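Long-range contacts in 361aa long hypothetical D-aminopeptidase (PDB 2DRH), which is of unproven function but probably acts as an aminopeptidase of the S58 (DmpA) type: residues His31-Ile35 against Ala169-Thr174; Cys136-Leu141 against Thr174-Ala178; Ser177-Lys182 against Arg341-Pro345. One frame throughout, in Å; residues are numbered along the deposited sequence.

Contact 1: residues His31-Ile35 against Ala169-Thr174; sequences HVTLI and AVGAGT
Thr-33 and Gly-171 are joined by the one hydrogen bond that spans these two segments, and the Thr-33 side chain can be followed outward from it. Its CB lies 3.9 Å from Thr-174 OG1. From there the two branches part. OG1, set anti to the carbonyl carbon (chi1 -54°), accepts from Gly-171 N at 3.0 Å, and the N-H...O angle of 170° makes this an almost straight bond. The same torsion sends CG2 anti to the backbone N, where the methyl comes within 3.2 Å of Thr-174 OG1. That hydroxyl is turned to its own loop: it donates to Gly-171 O, tilted out of the carbonyl plane, while Thr-174 N reaches the same oxygen from the same face.

Strand 28-36 is an outermost strand of the four-stranded mixed sheet within this chain. Val-32 and Leu-34 send their side chains to helix 151-160, whereas His-31, Thr-33 and Ile-35 meet the 169-174 loop, so helix and loop lie on different faces of the strand. At one end of the strand segment, Val-170 CG2 sits over a face of the His-31 ring in a CH-pi contact, 3.8 Å from the centroid and 22° off the normal; NE2 of the ring is hydrogen-bonded to Glu-166 O and ND1 to Thr-53 OG1. Toward the other end, Thr-174 CG2 lies 3.7 Å from Ile-35 CG1. Gly-171 has a positive phi, and a CB there would collide with His-31 ND1; its CA approaches Val-32 O at 3.2 Å in a CA-H...O contact.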
loop_
_atom_site.group_PDB
_atom_site.type_symbol
_atom_site.label_atom_id
_atom_site.label_comp_id
_atom_site.label_asym_id
_atom_site.label_seq_id
_atom_site.Cartn_x
_atom_site.Cartn_y
_atom_site.Cartn_z
ATOM N N HIS A 31 15.812 17.904 23.325
ATOM C CA HIS A 31 14.706 17.539 24.213
ATOM C C HIS A 31 14.156 18.695 25.044
ATOM O O HIS A 31 14.840 19.681 25.309
ATOM C CB HIS A 31 15.138 16.487 25.242
ATOM C CG HIS A 31 15.605 15.192 24.661
ATOM N ND1 HIS A 31 14.830 14.430 23.814
ATOM C CD2 HIS A 31 16.725 14.470 24.898
ATOM C CE1 HIS A 31 15.448 13.291 23.562
ATOM N NE2 HIS A 31 16.599 13.290 24.209
ATOM N N VAL A 32 12.911 18.524 25.474
ATOM C CA VAL A 32 12.228 19.452 26.363
ATOM C C VAL A 32 11.441 18.499 27.255
ATOM O O VAL A 32 10.580 17.749 26.776
ATOM C CB VAL A 32 11.286 20.415 25.613
ATOM C CG1 VAL A 32 10.354 21.122 26.610
ATOM C CG2 VAL A 32 12.113 21.455 24.870
ATOM N N THR A 33 11.773 18.507 28.545
ATOM C CA THR A 33 11.156 17.610 29.519
ATOM C C THR A 33 10.209 18.351 30.446
ATOM O O THR A 33 10.562 19.389 30.994
ATOM C CB THR A 33 12.245 16.903 30.359
ATOM O OG1 THR A 33 13.170 16.254 29.476
ATOM C CG2 THR A 33 11.627 15.857 31.291
ATOM N N LEU A 34 9.008 17.805 30.620
ATOM C CA LEU A 34 7.993 18.427 31.464
ATOM C C LEU A 34 7.535 17.524 32.598
ATOM O O LEU A 34 6.785 16.567 32.389
ATOM C CB LEU A 34 6.787 18.820 30.612
ATOM C CG LEU A 34 7.163 19.715 29.439
ATOM C CD1 LEU A 34 5.965 19.909 28.518
ATOM C CD2 LEU A 34 7.688 21.047 29.984
ATOM N N ILE A 35 7.992 17.848 33.802
ATOM C CA ILE A 35 7.651 17.088 34.992
ATOM C C ILE A 35 7.165 18.050 36.068
ATOM O O ILE A 35 7.863 19.004 36.420
ATOM C CB ILE A 35 8.877 16.309 35.512
ATOM C CG1 ILE A 35 9.417 15.406 34.395
ATOM C CG2 ILE A 35 8.497 15.491 36.755
ATOM C CD1 ILE A 35 10.545 14.477 34.826
ATOM N N ALA A 169 14.025 8.771 30.331
ATOM C CA ALA A 169 12.785 9.522 30.519
ATOM C C ALA A 169 12.995 11.022 30.327
ATOM O O ALA A 169 12.971 11.797 31.281
ATOM C CB ALA A 169 12.210 9.236 31.907
ATOM N N VAL A 170 13.188 11.425 29.078
ATOM C CA VAL A 170 13.415 12.825 28.755
ATOM C C VAL A 170 12.675 13.153 27.466
ATOM O O VAL A 170 12.360 12.255 26.684
ATOM C CB VAL A 170 14.938 13.099 28.575
ATOM C CG1 VAL A 170 15.673 12.880 29.908
ATOM C CG2 VAL A 170 15.514 12.164 27.513
ATOM N N GLY A 171 12.390 14.432 27.245
ATOM C CA GLY A 171 11.680 14.821 26.038
ATOM C C GLY A 171 10.380 14.048 25.867
ATOM O O GLY A 171 9.588 13.933 26.806
ATOM N N ALA A 172 10.156 13.512 24.671
ATOM C CA ALA A 172 8.942 12.752 24.408
ATOM C C ALA A 172 8.902 11.461 25.229
ATOM O O ALA A 172 7.836 10.899 25.457
ATOM C CB ALA A 172 8.836 12.436 22.920
ATOM N N GLY A 173 10.060 10.997 25.683
ATOM C CA GLY A 173 10.091 9.771 26.464
ATOM C C GLY A 173 9.736 9.946 27.932
ATOM O O GLY A 173 9.456 8.972 28.634
ATOM N N THR A 174 9.732 11.190 28.390
ATOM C CA THR A 174 9.449 11.516 29.785
ATOM C C THR A 174 8.464 10.608 30.535
ATOM O O THR A 174 8.836 10.006 31.537
ATOM C CB THR A 174 8.987 12.987 29.913
ATOM O OG1 THR A 174 10.035 13.852 29.445
ATOM C CG2 THR A 174 8.668 13.328 31.366
#

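Contact 2: residues Cys136-Leu141 against Thr174-Ala178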
loop_
_atom_site.group_PDB
_atom_site.type_symbol
_atom_site.label_atom_id
_atom_site.label_comp_id
_atom_site.label_asym_id
_atom_site.label_seq_id
_atom_site.Cartn_x
_atom_site.Cartn_y
_atom_site.Cartn_z
ATOM N N CYS A 136 3.390 8.735 20.938
ATOM C CA CYS A 136 3.118 7.589 21.797
ATOM C C CYS A 136 2.215 8.101 22.937
ATOM O O CYS A 136 2.255 9.280 23.288
ATOM C CB CYS A 136 4.424 6.997 22.328
ATOM S SG CYS A 136 5.300 5.987 21.086
ATOM N N ASN A 137 1.386 7.225 23.496
ATOM C CA ASN A 137 0.453 7.613 24.559
ATOM C C ASN A 137 1.093 7.466 25.948
ATOM O O ASN A 137 1.407 6.357 26.366
ATOM C CB ASN A 137 -0.797 6.724 24.462
ATOM C CG ASN A 137 -1.938 7.205 25.338
ATOM O OD1 ASN A 137 -1.726 7.817 26.378
ATOM N ND2 ASN A 137 -3.158 6.914 24.920
ATOM N N ASP A 138 1.291 8.573 26.662
ATOM C CA ASP A 138 1.890 8.502 27.997
ATOM C C ASP A 138 0.856 8.608 29.123
ATOM O O ASP A 138 1.201 8.881 30.271
ATOM C CB ASP A 138 2.956 9.597 28.174
ATOM C CG ASP A 138 2.485 10.965 27.696
ATOM O OD1 ASP A 138 1.259 11.169 27.582
ATOM O OD2 ASP A 138 3.347 11.841 27.442
ATOM N N SER A 139 -0.409 8.359 28.797
ATOM C CA SER A 139 -1.485 8.466 29.782
ATOM C C SER A 139 -1.284 7.742 31.111
ATOM O O SER A 139 -1.756 8.212 32.145
ATOM C CB SER A 139 -2.806 8.010 29.163
ATOM O OG SER A 139 -2.755 6.635 28.864
ATOM N N TYR A 140 -0.594 6.606 31.106
ATOM C CA TYR A 140 -0.397 5.877 32.360
ATOM C C TYR A 140 0.267 6.741 33.428
ATOM O O TYR A 140 -0.083 6.663 34.605
ATOM C CB TYR A 140 0.437 4.613 32.140
ATOM C CG TYR A 140 0.442 3.698 33.344
ATOM C CD1 TYR A 140 -0.710 2.996 33.718
ATOM C CD2 TYR A 140 1.581 3.562 34.135
ATOM C CE1 TYR A 140 -0.723 2.181 34.853
ATOM C CE2 TYR A 140 1.580 2.752 35.270
ATOM C CZ TYR A 140 0.423 2.064 35.624
ATOM O OH TYR A 140 0.432 1.259 36.741
ATOM N N LEU A 141 1.221 7.571 33.021
ATOM C CA LEU A 141 1.915 8.437 33.966
ATOM C C LEU A 141 1.591 9.916 33.761
ATOM O O LEU A 141 1.769 10.727 34.666
ATOM C CB LEU A 141 3.432 8.235 33.844
ATOM C CG LEU A 141 4.009 6.864 34.224
ATOM C CD1 LEU A 141 5.498 6.820 33.893
ATOM C CD2 LEU A 141 3.789 6.608 35.707
ATOM N N THR A 174 9.732 11.190 28.390
ATOM C CA THR A 174 9.449 11.516 29.785
ATOM C C THR A 174 8.464 10.608 30.535
ATOM O O THR A 174 8.836 10.006 31.537
ATOM C CB THR A 174 8.987 12.987 29.913
ATOM O OG1 THR A 174 10.035 13.852 29.445
ATOM C CG2 THR A 174 8.668 13.328 31.366
ATOM N N GLY A 175 7.223 10.491 30.063
ATOM C CA GLY A 175 6.265 9.658 30.779
ATOM C C GLY A 175 5.849 8.340 30.147
ATOM O O GLY A 175 4.763 7.836 30.442
ATOM N N MET A 176 6.705 7.769 29.301
ATOM C CA MET A 176 6.408 6.505 28.618
ATOM C C MET A 176 6.685 5.235 29.433
ATOM O O MET A 176 7.469 5.241 30.386
ATOM C CB MET A 176 7.188 6.431 27.303
ATOM C CG MET A 176 6.863 7.543 26.308
ATOM S SD MET A 176 5.128 7.585 25.766
ATOM C CE MET A 176 4.881 9.341 25.537
ATOM N N SER A 177 6.031 4.146 29.037
ATOM C CA SER A 177 6.167 2.849 29.691
ATOM C C SER A 177 6.526 1.784 28.661
ATOM O O SER A 177 5.970 1.765 27.569
ATOM C CB SER A 177 4.844 2.446 30.358
ATOM O OG SER A 177 4.418 3.418 31.284
ATOM N N ALA A 178 7.445 0.890 29.016
ATOM C CA ALA A 178 7.856 -0.190 28.123
ATOM C C ALA A 178 8.057 -1.470 28.930
ATOM O O ALA A 178 8.861 -1.499 29.866
ATOM C CB ALA A 178 9.148 0.182 27.404
HETATM O O HOH W 1 6.120 11.626 27.602
#
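Asp-138 OD2 is gripped by a water, which donates to it at 2.8 Å and accepts from Gly-175 N at 2.9 Å, and by the hydroxyl of Thr-50; the water thus bridges the two segments. Asp-138 lies in an Asx turn that follows strand 132-136: Asn-137 OD1 accepts from Ser-139 N at 2.8 Å and bends the chain. Asp-138 OD1, for its part, is hydrogen-bonded to Asn-142 ND2.

Met-176 starts away from the 136-141 loop, but chi1 of -60° and chi2 of -61° bring its end back against the loop. There CE comes to 3.3 Å from Asp-138 CB and also meets Cys-136 O, while SD packs 3.6 Å from Cys-136 CB. Leu-206 of strand 198-207 touches both Met-176 and Cys-136, so the Met-176 side chain lies between the loop and that strand of the larger sheet. Shortening Met-176 to an alanine is likely to open a gap beside Cys-136 CB and take the CE contact from Asp-138 CB.

On the far side of Gly-175 O from this thioether, Leu-141 CB and CD1 both lie 3.7 Å from that carbonyl oxygen.

Contact 3: residues Ser177-Lys182 against Arg341-Pro345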
loop_
_atom_site.group_PDB
_atom_site.type_symbol
_atom_site.label_atom_id
_atom_site.label_comp_id
_atom_site.label_asym_id
_atom_site.label_seq_id
_atom_site.Cartn_x
_atom_site.Cartn_y
_atom_site.Cartn_z
ATOM N N SER A 177 6.031 4.146 29.037
ATOM C CA SER A 177 6.167 2.849 29.691
ATOM C C SER A 177 6.526 1.784 28.661
ATOM O O SER A 177 5.970 1.765 27.569
ATOM C CB SER A 177 4.844 2.446 30.358
ATOM O OG SER A 177 4.418 3.418 31.284
ATOM N N ALA A 178 7.445 0.890 29.016
ATOM C CA ALA A 178 7.856 -0.190 28.123
ATOM C C ALA A 178 8.057 -1.470 28.930
ATOM O O ALA A 178 8.861 -1.499 29.866
ATOM C CB ALA A 178 9.148 0.182 27.404
ATOM N N PHE A 179 7.315 -2.519 28.576
ATOM C CA PHE A 179 7.417 -3.798 29.274
ATOM C C PHE A 179 7.111 -3.623 30.757
ATOM O O PHE A 179 7.610 -4.366 31.599
ATOM C CB PHE A 179 8.824 -4.380 29.101
ATOM C CG PHE A 179 9.175 -4.686 27.678
ATOM C CD1 PHE A 179 8.589 -5.768 27.020
ATOM C CD2 PHE A 179 10.062 -3.873 26.977
ATOM C CE1 PHE A 179 8.881 -6.033 25.684
ATOM C CE2 PHE A 179 10.360 -4.131 25.641
ATOM C CZ PHE A 179 9.769 -5.211 24.994
ATOM N N GLU A 180 6.288 -2.628 31.060
ATOM C CA GLU A 180 5.894 -2.324 32.427
ATOM C C GLU A 180 7.050 -1.899 33.322
ATOM O O GLU A 180 7.026 -2.068 34.539
ATOM C CB GLU A 180 5.100 -3.491 33.024
ATOM C CG GLU A 180 3.816 -3.710 32.249
ATOM C CD GLU A 180 2.967 -4.847 32.774
ATOM O OE1 GLU A 180 2.366 -4.701 33.861
ATOM O OE2 GLU A 180 2.905 -5.886 32.090
ATOM N N PHE A 181 8.061 -1.332 32.674
ATOM C CA PHE A 181 9.227 -0.758 33.327
ATOM C C PHE A 181 9.173 0.651 32.748
ATOM O O PHE A 181 8.353 0.923 31.863
ATOM C CB PHE A 181 10.519 -1.448 32.888
ATOM C CG PHE A 181 10.729 -2.806 33.505
ATOM C CD1 PHE A 181 10.830 -2.949 34.885
ATOM C CD2 PHE A 181 10.863 -3.936 32.702
ATOM C CE1 PHE A 181 11.070 -4.204 35.460
ATOM C CE2 PHE A 181 11.102 -5.193 33.262
ATOM C CZ PHE A 181 11.206 -5.328 34.643
ATOM N N LYS A 182 10.016 1.557 33.226
ATOM C CA LYS A 182 9.987 2.904 32.679
ATOM C C LYS A 182 10.513 2.844 31.249
ATOM O O LYS A 182 11.514 2.178 30.980
ATOM C CB LYS A 182 10.860 3.840 33.506
ATOM C CG LYS A 182 10.781 5.295 33.074
ATOM C CD LYS A 182 9.396 5.876 33.335
ATOM C CE LYS A 182 9.273 7.287 32.764
ATOM N NZ LYS A 182 9.562 7.295 31.305
ATOM N N ARG A 341 6.377 3.422 37.446
ATOM C CA ARG A 341 7.106 2.512 36.570
ATOM C C ARG A 341 8.551 2.587 37.036
ATOM O O ARG A 341 9.135 3.674 37.081
ATOM C CB ARG A 341 7.035 2.957 35.100
ATOM C CG ARG A 341 5.666 2.874 34.444
ATOM C CD ARG A 341 5.086 1.465 34.468
ATOM N NE ARG A 341 4.069 1.303 33.432
ATOM C CZ ARG A 341 3.154 0.334 33.409
ATOM N NH1 ARG A 341 3.116 -0.573 34.372
ATOM N NH2 ARG A 341 2.279 0.275 32.416
ATOM N N TYR A 342 9.120 1.437 37.384
ATOM C CA TYR A 342 10.490 1.381 37.860
ATOM C C TYR A 342 11.461 1.081 36.742
ATOM O O TYR A 342 11.154 0.326 35.829
ATOM C CB TYR A 342 10.638 0.318 38.948
ATOM C CG TYR A 342 9.823 0.594 40.183
ATOM C CD1 TYR A 342 8.470 0.256 40.244
ATOM C CD2 TYR A 342 10.403 1.206 41.295
ATOM C CE1 TYR A 342 7.717 0.522 41.385
ATOM C CE2 TYR A 342 9.660 1.477 42.438
ATOM C CZ TYR A 342 8.320 1.133 42.477
ATOM O OH TYR A 342 7.587 1.407 43.610
ATOM N N ALA A 343 12.644 1.677 36.831
ATOM C CA ALA A 343 13.674 1.468 35.830
ATOM C C ALA A 343 14.149 0.031 35.902
ATOM O O ALA A 343 14.249 -0.545 36.986
ATOM C CB ALA A 343 14.837 2.404 36.077
ATOM N N LEU A 344 14.433 -0.552 34.745
ATOM C CA LEU A 344 14.921 -1.924 34.678
ATOM C C LEU A 344 16.152 -2.068 35.578
ATOM O O LEU A 344 17.152 -1.381 35.380
ATOM C CB LEU A 344 15.296 -2.255 33.233
ATOM C CG LEU A 344 15.751 -3.670 32.887
ATOM C CD1 LEU A 344 14.578 -4.641 33.005
ATOM C CD2 LEU A 344 16.305 -3.669 31.468
ATOM N N PRO A 345 16.094 -2.960 36.583
ATOM C CA PRO A 345 17.225 -3.172 37.498
ATOM C C PRO A 345 18.465 -3.729 36.789
ATOM O O PRO A 345 18.544 -4.923 36.500
ATOM C CB PRO A 345 16.650 -4.140 38.530
ATOM C CG PRO A 345 15.634 -4.910 37.738
ATOM C CD PRO A 345 14.954 -3.811 36.962
HETATM O O HOH W 2 1.548 2.088 30.203
HETATM O O HOH W 3 8.059 -0.972 36.778
HETATM O O HOH W 4 13.778 0.749 32.431
#
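A tight hairpin, turned by a type I' beta turn from Ala-178 to Phe-181, packs against the stretch that leads from strand 340-341 to helix 346-355. Arg-341 lies along the hairpin: its NE donates to Ser-177 OG at 3.0 Å with an N-H...O angle of 168°, the oxygen lying in the guanidinium plane. Glu-180 CA sits over one face of that group, toward its rim, 3.8 Å above the plane. A water beside the edge accepts from Arg-341 NH2.

Lys-182 N donates to Tyr-342 O at 3.1 Å, approaching from above the carbonyl plane. A second water accepts a hydrogen bond from Leu-344 N and donates one to Lys-182 O. Leu-344, with CG anti to its backbone N (chi1 -176°), lays CD1 over a face of the Phe-181 ring, 3.8 Å from the centroid; Arg-212 makes a cation-pi contact with the same ring.

Glu-180 OE1 stands 4.2 Å from Arg-341 NH1, too far for a salt bridge, and is hydrogen-bonded to Gly-233 N. With NH1 hydrogen-bonded to Gly-231 O, NH2 to Gly-233 O and Tyr-140 in cation-pi contact, the arginine's charge is probably solvated by carbonyl oxygens and an aromatic ring, the carboxylate helping from a distance.

Overall arrangement
Contacts 1 and 2 have centres about 10 Å apart, as do contacts 2 and 3, while contacts 1 and 3 lie about 16 Å apart. Residues 169-182 run through all three. The segments of contacts 1 and 2 interleave in sequence and share Thr-174; contact 3 follows contact 1 and starts where contact 2 ends, on strand 177-178, which pairs with 181-182 in a two-stranded sheet. This stretch therefore meets edge strand 28-36, then the loop leaving edge strand 132-136 of the same sheet as counted within this chain, then the segment before helix 346-355. Lys-182 NZ bonds Thr-174 O and probably Met-176 O, and Tyr-140 lies against Arg-341, tying neighbouring contacts together directly.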